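Local coordinates for protein acyl-coenzyme A oxidase acox-1.2 (PDB 5K3J) that catalyses the FAD-dependent desaturation by oxygen of ascaroside-CoA thioesters with a five-carbon omega side chain, the first step of peroxisomal beta-oxidation in pheromone biosynthesis, at residues I144-Q149 with N196-V201; G231-D236 with N248-L253. One frame throughout, in Å; residues are numbered along the deposited sequence.

Interaction 1: residues I144-Q149 with N196-V201; sequences IGCYAQ and NYALVV. With FAD (flavin-adenine dinucleotide), chain C.
Ala-148 and Leu-199 meet through their backbones in a short parallel pairing, and hydrogen bonds run back and forth between the two segments. Leu-199 N reaches Cys-146 O, Ala-148 N returns the bond to Leu-199 O, and Val-201 N closes the series on Ala-148 O, each at 3.0 Å. At the entrance, Ile-144 O is gripped by two donors, Tyr-197 N at 3.1 Å and Asn-196 N at 3.0 Å. The side chain of Asn-196 completes this junction: with chi1 at 43°, its CG is tucked between the backbone N and the carbonyl carbon, which brings OD1 to Ile-144 N at 3.2 Å, the donor tilted 24° from the carbonyl plane. Without this amide, as with an alanine here, the Ile-144 N-H would probably be left without its mate across the contact.

Apolar contacts are small. Cys-146 SG rests on the Ala-198 methyl, Ala-148 CB nears Val-200 CG2, and Gln-149 CB and CG lie against Val-201 CG2.

Toward the cofactor, the 144-149 segment offers its backbone to the flavin pyrimidine ring: Tyr-147 O accepts from FAD N3 at 2.7 Å, and Gln-149 N donates to FAD O2 at 2.9 Å. FAD N3 also lies at the edge of the Tyr-147 ring, in its plane. Tyr-147 and Gln-149 touch the ascaroside-CoA as well.

On the other flank of 197-205 runs strand 210-219, antiparallel to it; helix 112-125 packs on Tyr-147 and Leu-199, and helix 287-315 lies against Tyr-147 and Gln-149 through Met-289.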
# COMPACT_ATOMS: atom_id res chain seq x y z
N ILE A 144 19.89 -23.60 -12.79
CA ILE A 144 18.97 -22.68 -12.13
C ILE A 144 17.77 -23.44 -11.60
O ILE A 144 17.15 -24.21 -12.33
CB ILE A 144 18.49 -21.58 -13.09
CG1 ILE A 144 19.68 -20.87 -13.74
CG2 ILE A 144 17.61 -20.58 -12.35
CD1 ILE A 144 19.31 -19.96 -14.90
N GLY A 145 17.43 -23.23 -10.33
CA GLY A 145 16.37 -23.98 -9.69
C GLY A 145 15.22 -23.12 -9.20
O GLY A 145 15.16 -21.92 -9.49
N CYS A 146 14.30 -23.74 -8.46
CA CYS A 146 13.19 -23.03 -7.83
C CYS A 146 12.42 -23.92 -6.86
O CYS A 146 12.54 -25.14 -6.87
CB CYS A 146 12.22 -22.49 -8.89
SG CYS A 146 11.27 -23.73 -9.80
N TYR A 147 11.61 -23.28 -6.03
CA TYR A 147 10.74 -23.95 -5.06
C TYR A 147 9.31 -23.99 -5.59
O TYR A 147 8.56 -23.02 -5.46
CB TYR A 147 10.82 -23.21 -3.71
CG TYR A 147 10.14 -23.87 -2.53
CD1 TYR A 147 10.80 -24.81 -1.75
CD2 TYR A 147 8.84 -23.51 -2.16
CE1 TYR A 147 10.19 -25.39 -0.65
CE2 TYR A 147 8.22 -24.10 -1.07
CZ TYR A 147 8.90 -25.03 -0.32
OH TYR A 147 8.28 -25.61 0.76
N ALA A 148 8.92 -25.11 -6.20
CA ALA A 148 7.63 -25.23 -6.87
C ALA A 148 6.59 -25.92 -5.99
O ALA A 148 6.39 -27.13 -6.08
CB ALA A 148 7.78 -25.96 -8.19
N GLN A 149 5.92 -25.14 -5.15
CA GLN A 149 4.98 -25.69 -4.18
C GLN A 149 3.55 -25.26 -4.46
O GLN A 149 2.68 -26.09 -4.73
CB GLN A 149 5.38 -25.27 -2.76
CG GLN A 149 4.52 -25.84 -1.65
CD GLN A 149 5.09 -25.57 -0.27
OE1 GLN A 149 5.94 -26.32 0.21
NE2 GLN A 149 4.63 -24.51 0.36
N ASN A 196 15.88 -24.48 -15.08
CA ASN A 196 15.75 -25.72 -15.83
C ASN A 196 15.59 -26.89 -14.88
O ASN A 196 15.28 -28.01 -15.30
CB ASN A 196 16.96 -25.94 -16.76
CG ASN A 196 18.28 -25.61 -16.10
OD1 ASN A 196 18.37 -25.45 -14.89
ND2 ASN A 196 19.32 -25.51 -16.92
N TYR A 197 15.76 -26.62 -13.59
CA TYR A 197 15.45 -27.59 -12.55
C TYR A 197 14.46 -26.99 -11.55
O TYR A 197 14.47 -25.79 -11.29
CB TYR A 197 16.71 -28.04 -11.82
CG TYR A 197 17.54 -29.05 -12.58
CD1 TYR A 197 18.36 -28.65 -13.62
CD2 TYR A 197 17.50 -30.40 -12.25
CE1 TYR A 197 19.12 -29.56 -14.32
CE2 TYR A 197 18.25 -31.32 -12.95
CZ TYR A 197 19.06 -30.90 -13.99
OH TYR A 197 19.82 -31.80 -14.69
N ALA A 198 13.59 -27.83 -11.02
CA ALA A 198 12.61 -27.40 -10.02
C ALA A 198 12.42 -28.44 -8.93
O ALA A 198 12.36 -29.64 -9.20
CB ALA A 198 11.29 -27.10 -10.69
N LEU A 199 12.33 -27.98 -7.69
CA LEU A 199 11.96 -28.86 -6.59
C LEU A 199 10.45 -28.84 -6.46
O LEU A 199 9.88 -27.91 -5.89
CB LEU A 199 12.64 -28.44 -5.29
CG LEU A 199 14.09 -28.93 -5.14
CD1 LEU A 199 14.83 -28.18 -4.04
CD2 LEU A 199 14.08 -30.42 -4.86
N VAL A 200 9.80 -29.87 -7.01
CA VAL A 200 8.34 -29.91 -7.09
C VAL A 200 7.70 -30.66 -5.92
O VAL A 200 7.98 -31.83 -5.69
CB VAL A 200 7.89 -30.57 -8.40
CG1 VAL A 200 6.37 -30.71 -8.43
CG2 VAL A 200 8.38 -29.76 -9.57
N VAL A 201 6.84 -29.95 -5.20
CA VAL A 201 6.13 -30.53 -4.06
C VAL A 201 4.88 -31.26 -4.53
O VAL A 201 4.00 -30.67 -5.17
CB VAL A 201 5.73 -29.45 -3.04
CG1 VAL A 201 4.98 -30.08 -1.88
CG2 VAL A 201 6.96 -28.68 -2.56
PA FAD C . -5.12 -18.04 0.13
O1A FAD C . -5.21 -19.23 1.10
O2A FAD C . -5.85 -18.36 -1.15
O5B FAD C . -5.79 -16.71 0.78
C5B FAD C . -7.14 -16.37 0.43
C4B FAD C . -7.85 -15.74 1.67
O4B FAD C . -8.37 -16.70 2.40
C3B FAD C . -6.81 -15.06 2.58
O3B FAD C . -7.36 -13.99 3.17
C2B FAD C . -6.49 -16.15 3.64
O2B FAD C . -6.00 -15.51 4.91
C1B FAD C . -7.62 -16.71 3.83
N9A FAD C . -7.47 -18.06 4.28
C8A FAD C . -6.98 -19.12 3.61
N7A FAD C . -7.01 -20.19 4.43
C5A FAD C . -7.52 -19.79 5.63
C6A FAD C . -7.77 -20.48 6.82
N6A FAD C . -7.60 -21.82 7.26
N1A FAD C . -8.29 -19.83 7.87
C2A FAD C . -8.57 -18.50 7.77
N3A FAD C . -8.33 -17.82 6.62
C4A FAD C . -7.80 -18.49 5.55
N1 FAD C . 4.91 -20.23 -4.02
C2 FAD C . 5.96 -21.23 -4.26
O2 FAD C . 5.72 -22.41 -4.14
N3 FAD C . 7.30 -20.81 -4.66
C4 FAD C . 7.60 -19.44 -4.79
O4 FAD C . 8.74 -19.08 -5.13
C4X FAD C . 6.53 -18.42 -4.55
N5 FAD C . 6.83 -17.01 -4.69
C5X FAD C . 5.79 -16.01 -4.45
C6 FAD C . 6.09 -14.64 -4.59
C7 FAD C . 5.10 -13.67 -4.36
C7M FAD C . 5.67 -12.27 -4.58
C8 FAD C . 3.81 -14.06 -3.99
C8M FAD C . 2.67 -13.09 -3.72
C9 FAD C . 3.50 -15.43 -3.84
C9A FAD C . 4.49 -16.41 -4.07
N10 FAD C . 4.17 -17.85 -3.92
C10 FAD C . 5.20 -18.83 -4.16
C1' FAD C . 2.81 -18.29 -3.52
C2' FAD C . 2.61 -18.07 -2.01
O2' FAD C . 3.34 -19.01 -1.30
C3' FAD C . 1.15 -18.20 -1.65
O3' FAD C . 0.41 -17.31 -2.44
C4' FAD C . 0.97 -17.84 -0.20
O4' FAD C . 1.47 -18.89 0.60
C5' FAD C . -0.51 -17.62 0.09
O5' FAD C . -1.24 -18.80 -0.27
P FAD C . -2.62 -18.60 -1.07
O1P FAD C . -2.31 -17.90 -2.40
O2P FAD C . -3.27 -19.93 -1.32
O3P FAD C . -3.59 -17.71 -0.19

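Interaction 2: residues G231-D236 with N248-L253; sequences GVTVGD and NGYLGL
Strands 232-236 and 248-253 pair as an antiparallel beta hairpin, forming one side of a three-stranded sheet in which 248-253 is the middle strand and 185-189 lies beyond it. Thr-233 and Gly-252 form a hydrogen-bonded pair, the N of each bonded to the O of the other. Next along, Tyr-250 N reaches Gly-235 O at 2.8 Å, whereas the return bond from Gly-235 N to Tyr-250 O is weak.

This sheet belongs to the beta domain that the acyl-CoA oxidase and dehydrogenase fold sets between its helical domains, and the hairpin has two unlike faces. On one, Val-232, Val-234, Leu-251 and Leu-253 mingle: Leu-251 CD1 sits 3.7 Å from Val-234 CG2, and Val-232 lies alongside Leu-253. On the other, Tyr-250 folds back across the partner strand. Its chi1 of 61° swings the ring over Gly-235, giving a CH-pi contact from Gly-235 CA to the ring centroid at 4.1 Å, 26° off the normal. Thr-233 CG2 approaches the ring edge. Trp-186 of the same chain also meets this ring, the planes about 20° apart, and Phe-631 of the second subunit meets it edge-to-face. The Asp-236 carboxylate forms a salt bridge with Arg-66.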
# COMPACT_ATOMS: atom_id res chain seq x y z
N GLY A 231 6.71 -33.76 -21.35
CA GLY A 231 5.80 -33.89 -20.22
C GLY A 231 5.71 -32.62 -19.40
O GLY A 231 5.01 -32.56 -18.39
N VAL A 232 6.41 -31.58 -19.85
CA VAL A 232 6.51 -30.34 -19.10
C VAL A 232 5.84 -29.16 -19.81
O VAL A 232 6.19 -28.81 -20.94
CB VAL A 232 7.99 -29.98 -18.82
CG1 VAL A 232 8.11 -28.53 -18.38
CG2 VAL A 232 8.56 -30.91 -17.76
N THR A 233 4.87 -28.56 -19.13
CA THR A 233 4.28 -27.31 -19.58
C THR A 233 4.73 -26.21 -18.64
O THR A 233 4.65 -26.35 -17.42
CB THR A 233 2.74 -27.38 -19.61
OG1 THR A 233 2.33 -28.51 -20.39
CG2 THR A 233 2.16 -26.12 -20.22
N VAL A 234 5.23 -25.11 -19.20
CA VAL A 234 5.85 -24.07 -18.39
C VAL A 234 5.76 -22.68 -19.04
O VAL A 234 5.98 -22.52 -20.25
CB VAL A 234 7.33 -24.46 -18.07
CG1 VAL A 234 8.32 -23.48 -18.63
CG2 VAL A 234 7.53 -24.65 -16.57
N GLY A 235 5.40 -21.69 -18.24
CA GLY A 235 5.26 -20.32 -18.71
C GLY A 235 5.11 -19.33 -17.57
O GLY A 235 4.93 -19.73 -16.42
N ASP A 236 5.17 -18.05 -17.89
CA ASP A 236 5.06 -16.98 -16.90
C ASP A 236 3.59 -16.67 -16.58
O ASP A 236 2.72 -16.86 -17.43
CB ASP A 236 5.77 -15.72 -17.41
CG ASP A 236 5.79 -14.60 -16.39
OD1 ASP A 236 6.57 -14.67 -15.41
OD2 ASP A 236 5.02 -13.63 -16.56
N ASN A 248 7.77 -15.27 -12.41
CA ASN A 248 7.05 -16.25 -11.62
C ASN A 248 6.17 -17.05 -12.56
O ASN A 248 5.40 -16.49 -13.34
CB ASN A 248 6.24 -15.56 -10.52
CG ASN A 248 7.12 -14.74 -9.60
OD1 ASN A 248 7.53 -13.62 -9.94
ND2 ASN A 248 7.42 -15.28 -8.43
N GLY A 249 6.30 -18.37 -12.51
CA GLY A 249 5.70 -19.20 -13.54
C GLY A 249 4.69 -20.24 -13.09
O GLY A 249 4.40 -20.38 -11.91
N TYR A 250 4.16 -20.96 -14.06
CA TYR A 250 3.30 -22.10 -13.77
C TYR A 250 3.92 -23.37 -14.36
O TYR A 250 4.71 -23.30 -15.30
CB TYR A 250 1.88 -21.88 -14.30
CG TYR A 250 1.77 -21.69 -15.80
CD1 TYR A 250 1.67 -22.79 -16.65
CD2 TYR A 250 1.74 -20.43 -16.35
CE1 TYR A 250 1.56 -22.62 -18.02
CE2 TYR A 250 1.64 -20.24 -17.72
CZ TYR A 250 1.55 -21.34 -18.55
OH TYR A 250 1.44 -21.14 -19.91
N LEU A 251 3.57 -24.52 -13.79
CA LEU A 251 4.13 -25.79 -14.26
C LEU A 251 3.05 -26.84 -14.48
O LEU A 251 2.21 -27.09 -13.61
CB LEU A 251 5.16 -26.33 -13.27
CG LEU A 251 5.72 -27.72 -13.58
CD1 LEU A 251 6.43 -27.73 -14.93
CD2 LEU A 251 6.64 -28.19 -12.47
N GLY A 252 3.07 -27.44 -15.67
CA GLY A 252 2.17 -28.53 -15.99
C GLY A 252 2.93 -29.82 -16.25
O GLY A 252 3.80 -29.87 -17.11
N LEU A 253 2.59 -30.86 -15.49
CA LEU A 253 3.27 -32.15 -15.63
C LEU A 253 2.30 -33.22 -16.13
O LEU A 253 1.24 -33.43 -15.54
CB LEU A 253 3.89 -32.57 -14.30
CG LEU A 253 5.05 -31.69 -13.82
CD1 LEU A 253 5.34 -31.90 -12.34
CD2 LEU A 253 6.30 -31.96 -14.65

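The two contacts illustrate how backbone pairing serves different ends at different places in one fold. Interaction 1 is buried throughout, joins strands distant in sequence in parallel within a mixed sheet, and uses backbone groups of Tyr-147 and Gln-149 to bind the flavin. Interaction 2 joins neighbours in the chain, antiparallel in a separate sheet; it is mostly buried but has an exposed threonine, and approaches the cofactor through the Asn-248 side chain, about 4 Å away at the nearest atoms. Side chains contribute small apolar contacts and the Asn-196 amide in the first, but a ring over a glycine and an aliphatic face in the second. The sheets pack together where Val-200 CG2 meets Leu-251 CD2 at 3.7 Å, and both contacts touch the second subunit.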